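Local coordinates for protein aclacinomycin-N/aclacinomycin-A oxidase (Streptomyces galilaeus, PDB 2IPI) that oxidises the terminal sugar of aclacinomycins with its bicovalently bound FAD, turning aclacinomycin N into aclacinomycin A and that into aclacinomycin Y, at residues G273-S278 with T284-M289; A326-E329 with E334-V337. All blocks are in the same frame, centred on the assembly; numbering follows the deposited sequence.

Interaction 1: G273-S278 with T284-M289; sequences GAWHQS and TPYASM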
# COMPACT_ATOMS: atom_id res chain seq x y z
N GLY A 273 12.70 1.54 17.86
CA GLY A 273 12.68 2.88 17.33
C GLY A 273 14.01 3.60 17.33
O GLY A 273 14.32 4.33 16.39
N ALA A 274 14.85 3.45 18.37
CA ALA A 274 16.16 4.10 18.28
C ALA A 274 17.01 3.51 17.15
O ALA A 274 17.78 4.26 16.55
CB ALA A 274 16.93 3.99 19.59
N TRP A 275 16.89 2.21 16.86
CA TRP A 275 17.70 1.53 15.85
C TRP A 275 17.31 2.01 14.45
O TRP A 275 18.16 2.32 13.61
CB TRP A 275 17.51 0.01 15.95
CG TRP A 275 18.32 -0.85 15.03
CD1 TRP A 275 19.52 -1.46 15.33
CD2 TRP A 275 18.02 -1.21 13.67
NE1 TRP A 275 19.97 -2.17 14.25
CE2 TRP A 275 19.07 -2.04 13.21
CE3 TRP A 275 16.97 -0.93 12.79
CZ2 TRP A 275 19.10 -2.57 11.93
CZ3 TRP A 275 17.01 -1.45 11.51
CH2 TRP A 275 18.06 -2.27 11.08
N HIS A 276 15.96 2.05 14.24
CA HIS A 276 15.48 2.49 12.93
C HIS A 276 15.91 3.92 12.62
O HIS A 276 16.17 4.25 11.47
CB HIS A 276 13.95 2.35 12.84
CG HIS A 276 13.58 0.93 12.55
ND1 HIS A 276 13.44 -0.04 13.53
CD2 HIS A 276 13.33 0.32 11.37
CE1 HIS A 276 13.11 -1.18 12.95
NE2 HIS A 276 13.03 -0.99 11.65
N GLN A 277 16.01 4.75 13.66
CA GLN A 277 16.44 6.12 13.39
C GLN A 277 17.91 6.13 13.00
O GLN A 277 18.37 7.03 12.30
CB GLN A 277 16.16 7.01 14.60
CG GLN A 277 16.41 8.50 14.40
CD GLN A 277 16.47 9.26 15.72
OE1 GLN A 277 15.79 8.91 16.68
NE2 GLN A 277 17.29 10.31 15.79
N SER A 278 18.82 5.18 13.55
CA SER A 278 20.24 5.16 13.22
C SER A 278 20.49 4.37 11.93
O SER A 278 21.48 4.66 11.21
CB SER A 278 21.05 4.57 14.37
OG SER A 278 20.96 5.38 15.52
N THR A 284 23.43 0.49 2.18
CA THR A 284 24.19 -0.31 3.11
C THR A 284 23.66 -1.72 3.30
O THR A 284 22.55 -1.98 2.83
CB THR A 284 24.19 0.38 4.50
OG1 THR A 284 22.83 0.42 4.97
CG2 THR A 284 24.69 1.81 4.40
N PRO A 285 24.38 -2.62 3.95
CA PRO A 285 23.85 -3.93 4.32
C PRO A 285 22.43 -3.92 4.84
O PRO A 285 21.58 -4.72 4.43
CB PRO A 285 24.78 -4.35 5.49
CG PRO A 285 26.10 -3.77 5.10
CD PRO A 285 25.80 -2.49 4.37
N TYR A 286 22.17 -3.01 5.77
CA TYR A 286 20.85 -3.03 6.43
C TYR A 286 19.80 -2.40 5.54
O TYR A 286 18.60 -2.58 5.79
CB TYR A 286 20.93 -2.36 7.81
CG TYR A 286 21.34 -3.33 8.90
CD1 TYR A 286 20.64 -4.51 9.14
CD2 TYR A 286 22.44 -3.07 9.70
CE1 TYR A 286 21.03 -5.39 10.15
CE2 TYR A 286 22.83 -3.92 10.70
CZ TYR A 286 22.13 -5.09 10.92
OH TYR A 286 22.54 -5.93 11.93
N ALA A 287 20.18 -1.71 4.48
CA ALA A 287 19.18 -1.30 3.48
C ALA A 287 18.48 -2.51 2.88
O ALA A 287 17.36 -2.41 2.37
CB ALA A 287 19.79 -0.46 2.38
N SER A 288 19.11 -3.69 2.93
CA SER A 288 18.49 -4.85 2.31
C SER A 288 17.62 -5.64 3.28
O SER A 288 16.99 -6.60 2.84
CB SER A 288 19.56 -5.76 1.70
OG SER A 288 20.13 -5.07 0.59
N MET A 289 17.58 -5.25 4.54
CA MET A 289 16.72 -5.93 5.53
C MET A 289 15.31 -5.37 5.55
O MET A 289 15.11 -4.17 5.37
CB MET A 289 17.35 -5.79 6.93
CG MET A 289 16.92 -6.82 7.97
SD MET A 289 17.28 -6.38 9.69
CE MET A 289 15.92 -5.26 10.04
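Trp275 drives the edge of its indole into one face of the Tyr286 ring, making a T-shaped pair. CZ2 of Trp275 stands almost over the centre of the phenol ring and comes within 3.7 Å of CD1 of Tyr286. The two planes are 84° apart, and the centroid of the indole's six-membered ring lies 5.1 Å from that of Tyr286. This geometry aims the C-H at CZ2 into the tyrosine's pi cloud. Another part of the same indole edge is taken up by His276, the next residue on the helix: CE3 of Trp275 sits 3.7 Å above the plane of the imidazole, near its centre.

Met289 completes the contact, its side chain reaching toward the indole from the opposite direction. Its CE touches CH2 of Trp275 at 3.8 Å, and SD lies 5.4 Å from the centroid of the six-membered ring, an oblique Met-aromatic approach. In the tryptophan CG is anti to the backbone N (chi1 -177°), which puts it beside the carbonyl carbon and carries the indole toward 284-289; the methionine runs out extended, then bends at chi3 (80°) to bring the methyl up to the indole. The contact is apolar and aromatic throughout.

It lays the 3-10 turn 285-288 against the C-terminal part of helix 262-278, just before strand 290-296 of the seven-stranded antiparallel sheet. Such a sheet with helices packed on it is the usual substrate-binding domain of this family of FAD-linked oxidases. Helix 316-327 packs alongside, with Phe323 meeting both Trp275 and Met289 and Leu319 touching Tyr286, while Arg168 of helix 167-170 reaches both aromatic residues.

Interaction 2: A326-E329 with E334-V337; sequences AVNE and EPAV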
# COMPACT_ATOMS: atom_id res chain seq x y z
N ALA A 326 19.83 -5.80 19.43
CA ALA A 326 19.63 -4.38 19.77
C ALA A 326 18.19 -4.17 20.23
O ALA A 326 17.90 -3.38 21.12
CB ALA A 326 19.97 -3.49 18.59
N VAL A 327 17.26 -4.89 19.62
CA VAL A 327 15.85 -4.76 19.94
C VAL A 327 15.50 -5.09 21.37
O VAL A 327 14.69 -4.42 22.03
CB VAL A 327 15.05 -5.67 18.98
CG1 VAL A 327 13.73 -6.15 19.55
CG2 VAL A 327 14.83 -4.90 17.69
N ASN A 328 16.08 -6.15 21.94
CA ASN A 328 15.61 -6.41 23.32
C ASN A 328 16.78 -6.31 24.29
O ASN A 328 16.82 -7.01 25.30
CB ASN A 328 14.83 -7.71 23.45
CG ASN A 328 15.54 -9.04 23.39
OD1 ASN A 328 16.00 -9.43 22.31
ND2 ASN A 328 15.62 -9.74 24.51
N GLU A 329 17.72 -5.42 23.99
CA GLU A 329 18.87 -5.27 24.88
C GLU A 329 18.46 -4.99 26.32
O GLU A 329 18.83 -5.73 27.24
CB GLU A 329 19.82 -4.15 24.44
CG GLU A 329 21.25 -4.46 24.84
CD GLU A 329 21.72 -3.82 26.13
OE1 GLU A 329 22.70 -4.32 26.71
OE2 GLU A 329 21.11 -2.82 26.57
N GLU A 334 13.46 -13.12 27.34
CA GLU A 334 14.21 -13.61 26.19
C GLU A 334 13.32 -14.32 25.17
O GLU A 334 12.56 -15.22 25.51
CB GLU A 334 15.33 -14.55 26.65
CG GLU A 334 15.79 -15.49 25.54
CD GLU A 334 17.10 -15.09 24.88
OE1 GLU A 334 17.86 -16.00 24.50
OE2 GLU A 334 17.35 -13.86 24.77
N PRO A 335 13.41 -13.86 23.93
CA PRO A 335 12.49 -14.31 22.89
C PRO A 335 12.85 -15.68 22.32
O PRO A 335 13.96 -16.15 22.52
CB PRO A 335 12.69 -13.25 21.79
CG PRO A 335 14.11 -12.83 21.96
CD PRO A 335 14.38 -12.86 23.44
N ALA A 336 11.88 -16.24 21.60
CA ALA A 336 12.11 -17.38 20.73
C ALA A 336 12.56 -16.89 19.35
O ALA A 336 12.25 -15.78 18.91
CB ALA A 336 10.88 -18.26 20.62
N VAL A 337 13.32 -17.75 18.68
CA VAL A 337 13.83 -17.39 17.35
C VAL A 337 13.67 -18.56 16.39
O VAL A 337 14.20 -19.64 16.64
CB VAL A 337 15.32 -16.99 17.37
CG1 VAL A 337 15.67 -16.37 16.01
CG2 VAL A 337 15.63 -16.04 18.51
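Asn328 meets Pro335 where helix 316-327 gives way to the loop that leads into strand 336-342. Just ahead of it, Val327 gives its carbonyl O to a hydrogen bond from ND2 of Asn271. Asn328 is the first residue to leave helical geometry, and its side chain points across the loop. With chi1 at 73°, CG falls between the backbone N and the carbonyl carbon, and the amide is presented to the proline ring. ND2 makes the closer approach, 3.5 Å from CD of Pro335; OD1 lies more loosely by the same side of the ring, 3.9 Å from CG of Pro335. ND2 also passes CA of Glu334 at 4.4 Å. Glu329 then turns to Asn271 of helix 262-278.

Val327, Asn328 and Pro335 all rest on Trp255 of strand 248-256, and Ala336 pairs with Thr254 through the backbone, which seats the loop on the edge of the antiparallel sheet. The contact itself is van der Waals packing of a polar amide against an aliphatic ring, small and with no directional bond to fix the amide against the ring; ND2 of Asn328 is 4.5 Å from OE2 of Glu334, so that carboxylate probably adds at most a weak electrostatic influence.

How the interactions relate
The two contacts follow each other along the chain, their centres about 17 Å apart, and each uses one of two neighbouring helices, 262-278 and 316-327. Interaction 1 joins the first of these to the turn ahead of strand 290-296 and is partly buried; interaction 2 lies at the surface, joining the end of the second to the approach to the outermost strand 336-342. They meet directly where CD1 of Trp275 packs on CB of Ala326 at 3.9 Å. Their chemistry differs with depth: aromatic rings and a thioether in the partly buried contact, an amide against a proline at the surface. Met289 comes within about 10 Å of the catalytic Tyr397, side chain to side chain, whereas interaction 2 is remote from the active site.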